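Local coordinates for protein prolyl oligopeptidase (Novosphingobium capsulatum, PDB 1YR2) that probably hydrolyses oligopeptides on the carboxyl side of proline, and to a lesser extent alanine, as a serine peptidase of the S9A family, at residues I478-R481 and K482-G486; G562-R566 and H567-I571; V346-G350 and S351-F355. One frame throughout, in Å; residues are numbered along the deposited sequence.

Contact 1 (I478-R481 and K482-G486); sequences IVRR and KDAKG
The guanidinium of Arg-481 receives the carboxylate of Asp-483 at its edge, where OD1 lies in the guanidinium plane, while the guanidinium of Arg-480 has the CG2 methyl of Ile-478 over one face and a water at its edge. Both arginines end strand 473-481 of the α/β-hydrolase sheet, and the chain leaves it through a type I beta turn from Arg-481 to Ala-484. The turn is closed by Ala-484 N, which donates to Arg-481 O over 3.0 Å.

Arg-481 grips the aspartate side-on. Arg-481 NE donates to Asp-483 OD1 at 2.8 Å in an almost straight salt bridge, and Arg-481 NH2 to Asp-483 OD2 at 2.9 Å, on the syn side and in a more bent bond. The two flat groups are turned 52° apart, and OD1 is met from above the carboxylate plane. CG of Arg-481 is anti to the backbone N, and the bend at chi3 (57°) turns the NE/NH2 side to the carboxylate of Asp-483. An aspartate suits this place because its short chain holds the carboxylate close to the turn. Arg-481 is also shared with Asp-515, through NH1, and with the carbonyl of Arg-722, through NH2; together these partners probably fix the rotation of the guanidinium, whose charge is matched by two carboxylates.

Arg-480 works from the other side of the strand: its NH2 makes a salt bridge with Glu-462 on the adjoining strand. Ala-484 is small enough to sit against its aliphatic part, with CB 3.9 Å from Arg-480 CB. Farther out, water 1 accepts from Arg-480 NH1 at 2.9 Å and donates to Gly-486 O at 2.7 Å, tying the arginine to the departing loop.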
ATOM      1  N   ILE A 478      10.668   7.737  12.236  1.00 10.19           N
ATOM      2  CA  ILE A 478      12.130   7.606  12.206  1.00 11.45           C
ATOM      3  C   ILE A 478      12.448   6.164  12.544  1.00 10.96           C
ATOM      4  O   ILE A 478      11.978   5.646  13.572  1.00 11.44           O
ATOM      5  CB  ILE A 478      12.721   8.541  13.281  1.00 11.35           C
ATOM      6  CG1 ILE A 478      12.417   9.989  12.939  1.00 13.24           C
ATOM      7  CG2 ILE A 478      14.265   8.392  13.350  1.00 12.47           C
ATOM      8  CD1 ILE A 478      12.558  10.878  14.119  1.00 18.87           C
ATOM      9  N   VAL A 479      13.238   5.509  11.706  1.00 11.00           N
ATOM     10  CA  VAL A 479      13.423   4.082  11.800  1.00 10.32           C
ATOM     11  C   VAL A 479      14.901   3.829  11.806  1.00 11.27           C
ATOM     12  O   VAL A 479      15.615   4.265  10.928  1.00 10.47           O
ATOM     13  CB  VAL A 479      12.828   3.362  10.570  1.00 10.27           C
ATOM     14  CG1 VAL A 479      12.883   1.856  10.788  1.00 11.56           C
ATOM     15  CG2 VAL A 479      11.410   3.790  10.351  1.00 11.85           C
ATOM     16  N   ARG A 480      15.363   3.145  12.827  1.00 11.59           N
ATOM     17  CA  ARG A 480      16.805   2.912  13.000  1.00 11.94           C
ATOM     18  C   ARG A 480      17.056   1.562  13.606  1.00 12.15           C
ATOM     19  O   ARG A 480      16.303   1.099  14.470  1.00 12.15           O
ATOM     20  CB  ARG A 480      17.370   3.930  13.959  1.00 12.85           C
ATOM     21  CG  ARG A 480      17.521   5.307  13.350  1.00 12.51           C
ATOM     22  CD  ARG A 480      17.912   6.391  14.332  1.00 11.57           C
ATOM     23  NE  ARG A 480      16.859   6.662  15.313  1.00 16.08           N
ATOM     24  CZ  ARG A 480      16.905   7.690  16.142  1.00 18.25           C
ATOM     25  NH1 ARG A 480      17.942   8.513  16.117  1.00 18.38           N
ATOM     26  NH2 ARG A 480      15.936   7.888  17.026  1.00 19.56           N
ATOM     27  N   ARG A 481      18.127   0.935  13.168  1.00 12.20           N
ATOM     28  CA  ARG A 481      18.637  -0.221  13.858  1.00 12.28           C
ATOM     29  C   ARG A 481      19.098   0.142  15.297  1.00 12.60           C
ATOM     30  O   ARG A 481      19.453   1.273  15.569  1.00 11.53           O
ATOM     31  CB  ARG A 481      19.771  -0.816  13.021  1.00 11.95           C
ATOM     32  CG  ARG A 481      20.099  -2.255  13.325  1.00 12.71           C
ATOM     33  CD  ARG A 481      21.076  -2.784  12.284  1.00  9.88           C
ATOM     34  NE  ARG A 481      22.288  -1.965  12.228  1.00 11.01           N
ATOM     35  CZ  ARG A 481      23.214  -2.050  11.295  1.00 12.26           C
ATOM     36  NH1 ARG A 481      23.033  -2.862  10.270  1.00 16.21           N
ATOM     37  NH2 ARG A 481      24.294  -1.277  11.334  1.00 12.96           N
ATOM     38  N   LYS A 482      19.063  -0.844  16.195  1.00 13.06           N
ATOM     39  CA  LYS A 482      19.287  -0.622  17.621  1.00 14.43           C
ATOM     40  C   LYS A 482      20.777  -0.392  18.008  1.00 14.33           C
ATOM     41  O   LYS A 482      21.091  -0.149  19.183  1.00 14.51           O
ATOM     42  CB  LYS A 482      18.678  -1.769  18.465  1.00 13.75           C
ATOM     43  CG  LYS A 482      17.185  -1.704  18.550  1.00 14.96           C
ATOM     44  CD  LYS A 482      16.582  -2.745  19.485  1.00 15.80           C
ATOM     45  CE  LYS A 482      15.055  -2.567  19.545  1.00 16.19           C
ATOM     46  NZ  LYS A 482      14.478  -3.708  20.273  1.00 19.00           N
ATOM     47  N   ASP A 483      21.686  -0.465  17.038  1.00 13.80           N
ATOM     48  CA  ASP A 483      23.023   0.080  17.239  1.00 14.08           C
ATOM     49  C   ASP A 483      23.107   1.615  17.099  1.00 13.79           C
ATOM     50  O   ASP A 483      24.105   2.204  17.442  1.00 12.62           O
ATOM     51  CB  ASP A 483      24.077  -0.611  16.355  1.00 13.48           C
ATOM     52  CG  ASP A 483      23.833  -0.466  14.887  1.00 15.00           C
ATOM     53  OD1 ASP A 483      22.677  -0.297  14.429  1.00 11.45           O
ATOM     54  OD2 ASP A 483      24.788  -0.518  14.092  1.00 13.85           O
ATOM     55  N   ALA A 484      22.063   2.262  16.606  1.00 14.77           N
ATOM     56  CA  ALA A 484      22.068   3.726  16.497  1.00 15.01           C
ATOM     57  C   ALA A 484      22.038   4.382  17.908  1.00 16.56           C
ATOM     58  O   ALA A 484      21.077   4.237  18.674  1.00 16.39           O
ATOM     59  CB  ALA A 484      20.883   4.201  15.668  1.00 15.71           C
ATOM     60  N   LYS A 485      23.113   5.087  18.231  1.00 17.40           N
ATOM     61  CA  LYS A 485      23.272   5.725  19.531  1.00 18.86           C
ATOM     62  C   LYS A 485      23.791   7.131  19.317  1.00 18.06           C
ATOM     63  O   LYS A 485      24.513   7.689  20.148  1.00 20.07           O
ATOM     64  CB  LYS A 485      24.243   4.911  20.388  1.00 19.27           C
ATOM     65  CG  LYS A 485      23.734   3.519  20.730  1.00 21.71           C
ATOM     66  CD  LYS A 485      22.687   3.503  21.848  1.00 23.91           C
ATOM     67  CE  LYS A 485      22.360   2.052  22.216  1.00 26.69           C
ATOM     68  NZ  LYS A 485      21.093   1.938  23.000  1.00 28.74           N
ATOM     69  N   GLY A 486      23.420   7.706  18.190  1.00 17.44           N
ATOM     70  CA  GLY A 486      23.769   9.059  17.852  1.00 17.01           C
ATOM     71  C   GLY A 486      23.318   9.418  16.454  1.00 16.75           C
ATOM     72  O   GLY A 486      22.615   8.639  15.804  1.00 16.45           O
TER
HETATM   73  O   HOH W   1      20.281   8.750  14.399  1.00 22.54           O

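Contact 2 (G562-R566 and H567-I571); sequences GVTPR and HGLAI
With CG anti to the backbone N and a bend at chi2 (57°), Arg-566 folds its chain over the ring of His-567, whose own CG, anti to the carbonyl carbon, turns the imidazole back toward it. Arg-566 CG sits over the His-567 ring face, 3.9 Å from the centroid and 14° off the normal, a CH-pi contact. The guanidinium, tilted 27° from the ring, has His-567 CE1 over one face near its rim, and its NH1 donates to the carbonyl of Asp-590.

These two residues are the middle of a type I beta turn from Pro-565 to Gly-568, closed by Gly-568 N to Pro-565 O at 3.0 Å. Pro-565 gives the turn only its carbonyl, which needs no N-H, and its side chain rests on Pro-487; glycine suits the last position, where a CB would come tightly against Pro-565 CD. The Thr-564 CG2 methyl packs against Gly-568 O, while OG1 bonds to Thr-490 OG1 on the neighbouring strand. Water 2 links Arg-566 O with Leu-569 N, where strand 569-574 of the α/β-hydrolase sheet begins. The CH-pi contact needs no charge on the histidine, and the nearby arginine would probably disfavour a protonated ring.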
ATOM      1  N   GLY A 562      19.307  15.817  16.667  1.00 15.68           N
ATOM      2  CA  GLY A 562      20.327  14.797  16.800  1.00 15.12           C
ATOM      3  C   GLY A 562      20.130  13.469  16.098  1.00 15.39           C
ATOM      4  O   GLY A 562      20.893  12.502  16.365  1.00 15.07           O
ATOM      5  N   VAL A 563      19.151  13.383  15.185  1.00 13.80           N
ATOM      6  CA  VAL A 563      18.996  12.176  14.358  1.00 13.91           C
ATOM      7  C   VAL A 563      20.017  12.103  13.229  1.00 14.50           C
ATOM      8  O   VAL A 563      20.474  11.018  12.894  1.00 15.66           O
ATOM      9  CB  VAL A 563      17.600  12.089  13.728  1.00 12.77           C
ATOM     10  CG1 VAL A 563      17.442  10.840  12.891  1.00 12.39           C
ATOM     11  CG2 VAL A 563      16.548  12.123  14.819  1.00 13.99           C
ATOM     12  N   THR A 564      20.393  13.267  12.691  1.00 15.42           N
ATOM     13  CA  THR A 564      21.194  13.390  11.467  1.00 14.84           C
ATOM     14  C   THR A 564      22.280  14.444  11.600  1.00 13.99           C
ATOM     15  O   THR A 564      22.009  15.523  12.101  1.00 14.12           O
ATOM     16  CB  THR A 564      20.238  13.833  10.340  1.00 14.97           C
ATOM     17  OG1 THR A 564      19.141  12.914  10.304  1.00 16.78           O
ATOM     18  CG2 THR A 564      20.916  13.752   8.939  1.00 16.17           C
ATOM     19  N   PRO A 565      23.487  14.176  11.112  1.00 13.75           N
ATOM     20  CA  PRO A 565      24.514  15.228  11.074  1.00 14.35           C
ATOM     21  C   PRO A 565      24.114  16.352  10.158  1.00 14.23           C
ATOM     22  O   PRO A 565      23.333  16.160   9.215  1.00 11.62           O
ATOM     23  CB  PRO A 565      25.769  14.507  10.553  1.00 15.09           C
ATOM     24  CG  PRO A 565      25.511  13.052  10.688  1.00 15.68           C
ATOM     25  CD  PRO A 565      24.003  12.882  10.643  1.00 14.10           C
ATOM     26  N   ARG A 566      24.652  17.531  10.429  1.00 14.37           N
ATOM     27  CA  ARG A 566      24.418  18.705   9.596  1.00 15.35           C
ATOM     28  C   ARG A 566      24.581  18.434   8.097  1.00 14.86           C
ATOM     29  O   ARG A 566      23.770  18.901   7.277  1.00 13.24           O
ATOM     30  CB  ARG A 566      25.353  19.850  10.027  1.00 16.61           C
ATOM     31  CG  ARG A 566      25.176  21.150   9.269  1.00 20.10           C
ATOM     32  CD  ARG A 566      23.772  21.681   9.345  1.00 25.23           C
ATOM     33  NE  ARG A 566      23.526  22.803   8.450  1.00 27.56           N
ATOM     34  CZ  ARG A 566      23.153  22.723   7.176  1.00 29.01           C
ATOM     35  NH1 ARG A 566      22.978  21.544   6.573  1.00 25.05           N
ATOM     36  NH2 ARG A 566      22.978  23.850   6.491  1.00 29.06           N
ATOM     37  N   HIS A 567      25.624  17.692   7.735  1.00 14.59           N
ATOM     38  CA  HIS A 567      25.906  17.408   6.332  1.00 15.83           C
ATOM     39  C   HIS A 567      25.636  15.947   5.955  1.00 14.99           C
ATOM     40  O   HIS A 567      26.201  15.450   5.003  1.00 16.06           O
ATOM     41  CB  HIS A 567      27.357  17.857   5.975  1.00 16.68           C
ATOM     42  CG  HIS A 567      27.576  19.321   6.178  1.00 19.72           C
ATOM     43  ND1 HIS A 567      26.851  20.281   5.490  1.00 23.64           N
ATOM     44  CD2 HIS A 567      28.350  19.991   7.063  1.00 22.02           C
ATOM     45  CE1 HIS A 567      27.221  21.482   5.910  1.00 25.01           C
ATOM     46  NE2 HIS A 567      28.113  21.332   6.873  1.00 23.63           N
ATOM     47  N   GLY A 568      24.729  15.296   6.676  1.00 14.83           N
ATOM     48  CA  GLY A 568      24.399  13.896   6.447  1.00 14.40           C
ATOM     49  C   GLY A 568      22.961  13.617   6.048  1.00 13.02           C
ATOM     50  O   GLY A 568      22.520  12.490   6.210  1.00 11.84           O
ATOM     51  N   LEU A 569      22.240  14.604   5.551  1.00 12.69           N
ATOM     52  CA  LEU A 569      20.855  14.392   5.113  1.00 12.72           C
ATOM     53  C   LEU A 569      20.714  14.153   3.607  1.00 12.98           C
ATOM     54  O   LEU A 569      21.152  14.969   2.775  1.00 14.41           O
ATOM     55  CB  LEU A 569      19.992  15.599   5.532  1.00 13.26           C
ATOM     56  CG  LEU A 569      18.501  15.500   5.295  1.00 11.71           C
ATOM     57  CD1 LEU A 569      17.875  14.287   5.944  1.00 11.20           C
ATOM     58  CD2 LEU A 569      17.859  16.765   5.788  1.00 13.05           C
ATOM     59  N   ALA A 570      20.128  13.025   3.241  1.00 12.24           N
ATOM     60  CA  ALA A 570      19.754  12.730   1.859  1.00 11.75           C
ATOM     61  C   ALA A 570      18.235  12.682   1.744  1.00 12.26           C
ATOM     62  O   ALA A 570      17.548  12.264   2.676  1.00 12.63           O
ATOM     63  CB  ALA A 570      20.314  11.395   1.418  1.00 11.65           C
ATOM     64  N   ILE A 571      17.703  13.052   0.571  1.00 12.22           N
ATOM     65  CA  ILE A 571      16.253  13.039   0.377  1.00 11.67           C
ATOM     66  C   ILE A 571      15.900  12.286  -0.884  1.00 13.50           C
ATOM     67  O   ILE A 571      16.649  12.305  -1.850  1.00 11.48           O
ATOM     68  CB  ILE A 571      15.677  14.468   0.318  1.00 12.26           C
ATOM     69  CG1 ILE A 571      16.477  15.369  -0.656  1.00 12.04           C
ATOM     70  CG2 ILE A 571      15.681  15.050   1.689  1.00 13.71           C
ATOM     71  CD1 ILE A 571      15.826  16.744  -0.935  1.00 14.24           C
TER
HETATM   72  O   HOH W   2      22.798  17.720   4.896  1.00 22.42           O

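Contact 3 (V346-G350 and S351-F355); sequences VDLSG and STPRF
Val-346 and Phe-355 pack tightly side by side on one face of an antiparallel hairpin, CG2 of the valine 3.5 Å from CD2 of the ring and CG1 over one ring face toward the rim. Pro-353 extends this apolar patch: its CB meets Leu-348 CD2 at 3.8 Å and, less closely, Val-346 CG1. Leu-312 comes against Val-346, Pro-353 and Phe-355, which suits the run of apolar residue types here.

Asp-347 and Arg-354 form the hydrogen-bonded pair beside it, Asp-347 N to Arg-354 O at 2.9 Å and Arg-354 N to Asp-347 O at 3.0 Å. Their side chains share the other face, the extended arginine leading away.

The loop end is looser and more exposed. Beyond the last backbone pair, water 3 bridges both sides of the loop, donating to Asp-347 O and Thr-352 O and accepting from Gly-350 N. Asp-347, with CG anti to the backbone N (chi1 -169°), takes Ser-349 N on OD1 at 2.9 Å, which makes an Asx turn; Ser-349 OG is a second donor, meeting the syn lone pair of Asp-347 OD1 at 2.6 Å, and OD2 accepts from Gln-329. A leucine here would probably leave Ser-349 N, its hydroxyl and the Gln-329 amide without their acceptor and let the loop shift.

Such a hairpin forms the outer two strands of a four-stranded beta-propeller blade, 354-357 at its edge.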
ATOM      1  N   VAL A 346     -27.518  -4.209  13.616  1.00 11.17           N
ATOM      2  CA  VAL A 346     -28.925  -4.340  13.227  1.00 11.03           C
ATOM      3  C   VAL A 346     -29.511  -5.586  13.884  1.00 12.37           C
ATOM      4  O   VAL A 346     -28.990  -6.685  13.721  1.00 12.73           O
ATOM      5  CB  VAL A 346     -29.006  -4.478  11.739  1.00 11.16           C
ATOM      6  CG1 VAL A 346     -30.446  -4.591  11.273  1.00 13.57           C
ATOM      7  CG2 VAL A 346     -28.353  -3.301  11.131  1.00 10.64           C
ATOM      8  N   ASP A 347     -30.564  -5.411  14.662  1.00 11.23           N
ATOM      9  CA  ASP A 347     -31.277  -6.513  15.328  1.00 12.06           C
ATOM     10  C   ASP A 347     -32.512  -6.868  14.525  1.00 12.09           C
ATOM     11  O   ASP A 347     -33.353  -6.007  14.236  1.00 10.88           O
ATOM     12  CB  ASP A 347     -31.665  -6.072  16.727  1.00 12.08           C
ATOM     13  CG  ASP A 347     -32.163  -7.217  17.588  1.00 15.05           C
ATOM     14  OD1 ASP A 347     -33.162  -7.848  17.212  1.00 20.34           O
ATOM     15  OD2 ASP A 347     -31.620  -7.547  18.660  1.00 19.93           O
ATOM     16  N   LEU A 348     -32.574  -8.120  14.087  1.00 12.31           N
ATOM     17  CA  LEU A 348     -33.674  -8.591  13.277  1.00 13.27           C
ATOM     18  C   LEU A 348     -34.600  -9.543  14.002  1.00 13.62           C
ATOM     19  O   LEU A 348     -35.343 -10.256  13.346  1.00 14.30           O
ATOM     20  CB  LEU A 348     -33.080  -9.305  12.063  1.00 12.71           C
ATOM     21  CG  LEU A 348     -32.146  -8.440  11.214  1.00 13.70           C
ATOM     22  CD1 LEU A 348     -31.314  -9.285  10.235  1.00 14.21           C
ATOM     23  CD2 LEU A 348     -32.881  -7.392  10.452  1.00 16.40           C
ATOM     24  N   SER A 349     -34.530  -9.605  15.328  1.00 13.55           N
ATOM     25  CA  SER A 349     -35.406 -10.499  16.074  1.00 14.91           C
ATOM     26  C   SER A 349     -36.836  -9.979  16.173  1.00 15.24           C
ATOM     27  O   SER A 349     -37.743 -10.758  16.342  1.00 14.82           O
ATOM     28  CB  SER A 349     -34.871 -10.779  17.475  1.00 15.97           C
ATOM     29  OG  SER A 349     -34.750  -9.586  18.220  1.00 14.92           O
ATOM     30  N   GLY A 350     -37.033  -8.677  16.005  1.00 15.89           N
ATOM     31  CA  GLY A 350     -38.345  -8.047  16.118  1.00 16.37           C
ATOM     32  C   GLY A 350     -39.072  -8.088  14.798  1.00 16.45           C
ATOM     33  O   GLY A 350     -38.550  -8.603  13.835  1.00 16.32           O
ATOM     34  N   SER A 351     -40.284  -7.560  14.747  1.00 16.96           N
ATOM     35  CA  SER A 351     -41.034  -7.472  13.493  1.00 18.33           C
ATOM     36  C   SER A 351     -40.407  -6.505  12.494  1.00 18.76           C
ATOM     37  O   SER A 351     -40.542  -6.727  11.325  1.00 18.74           O
ATOM     38  CB  SER A 351     -42.517  -7.125  13.729  1.00 19.40           C
ATOM     39  OG  SER A 351     -42.652  -6.055  14.663  1.00 23.88           O
ATOM     40  N   THR A 352     -39.747  -5.442  12.966  1.00 18.52           N
ATOM     41  CA  THR A 352     -39.045  -4.455  12.140  1.00 19.49           C
ATOM     42  C   THR A 352     -37.537  -4.426  12.544  1.00 17.55           C
ATOM     43  O   THR A 352     -37.235  -4.495  13.735  1.00 16.12           O
ATOM     44  CB  THR A 352     -39.588  -3.037  12.401  1.00 19.60           C
ATOM     45  OG1 THR A 352     -41.001  -3.051  12.625  1.00 27.09           O
ATOM     46  CG2 THR A 352     -39.451  -2.137  11.188  1.00 22.90           C
ATOM     47  N   PRO A 353     -36.614  -4.336  11.590  1.00 18.13           N
ATOM     48  CA  PRO A 353     -35.191  -4.186  11.938  1.00 17.28           C
ATOM     49  C   PRO A 353     -34.962  -2.974  12.858  1.00 16.42           C
ATOM     50  O   PRO A 353     -35.609  -1.929  12.670  1.00 15.61           O
ATOM     51  CB  PRO A 353     -34.526  -3.975  10.576  1.00 17.82           C
ATOM     52  CG  PRO A 353     -35.418  -4.674   9.588  1.00 19.23           C
ATOM     53  CD  PRO A 353     -36.784  -4.370  10.123  1.00 18.69           C
ATOM     54  N   ARG A 354     -34.104  -3.141  13.868  1.00 15.42           N
ATOM     55  CA  ARG A 354     -33.702  -2.062  14.763  1.00 15.53           C
ATOM     56  C   ARG A 354     -32.234  -1.753  14.538  1.00 14.42           C
ATOM     57  O   ARG A 354     -31.413  -2.684  14.587  1.00 12.32           O
ATOM     58  CB  ARG A 354     -33.880  -2.499  16.226  1.00 16.19           C
ATOM     59  CG  ARG A 354     -33.671  -1.345  17.239  1.00 22.39           C
ATOM     60  CD  ARG A 354     -33.958  -1.708  18.703  1.00 30.06           C
ATOM     61  NE  ARG A 354     -34.064  -0.486  19.548  1.00 39.08           N
ATOM     62  CZ  ARG A 354     -34.134  -0.460  20.904  1.00 43.28           C
ATOM     63  NH1 ARG A 354     -34.092  -1.586  21.618  1.00 45.20           N
ATOM     64  NH2 ARG A 354     -34.248   0.704  21.551  1.00 44.17           N
ATOM     65  N   PHE A 355     -31.899  -0.473  14.306  1.00 12.72           N
ATOM     66  CA  PHE A 355     -30.514  -0.048  14.028  1.00 13.60           C
ATOM     67  C   PHE A 355     -29.989   0.623  15.275  1.00 13.27           C
ATOM     68  O   PHE A 355     -30.687   1.455  15.863  1.00 11.33           O
ATOM     69  CB  PHE A 355     -30.450   0.945  12.850  1.00 14.10           C
ATOM     70  CG  PHE A 355     -30.818   0.324  11.522  1.00 16.00           C
ATOM     71  CD1 PHE A 355     -32.137   0.158  11.182  1.00 17.93           C
ATOM     72  CD2 PHE A 355     -29.850  -0.155  10.660  1.00 19.41           C
ATOM     73  CE1 PHE A 355     -32.472  -0.444   9.977  1.00 21.23           C
ATOM     74  CE2 PHE A 355     -30.187  -0.729   9.434  1.00 17.91           C
ATOM     75  CZ  PHE A 355     -31.490  -0.885   9.111  1.00 19.34           C
TER
HETATM   76  O   HOH W   3     -35.903  -6.213  15.303  1.00 28.24           O

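Contacts 1 and 2 are neighbours, their centres 13 Å apart, and both feed the mixed sheet of the α/β-hydrolase domain. They touch through Val-563, whose CG1 lies 4.0 Å from Ile-478 CG2 and 4.0 Å from Arg-480 NH1. Contact 2 leads into strand 569-574, which runs toward a probable nucleophile elbow around Ser-575, the GxSxG pattern of serine hydrolases; a glycerol, probably from crystallisation, lies about 4 Å from the side chain of His-567. Contact 3 belongs instead to the propeller, its centre 55 Å from that of contact 1 and 60 Å from that of contact 2, with nearest atoms about 40 Å from contact 1 and 47 Å from contact 2. Contacts 2 and 3 lie on opposite sides of the chain's centre.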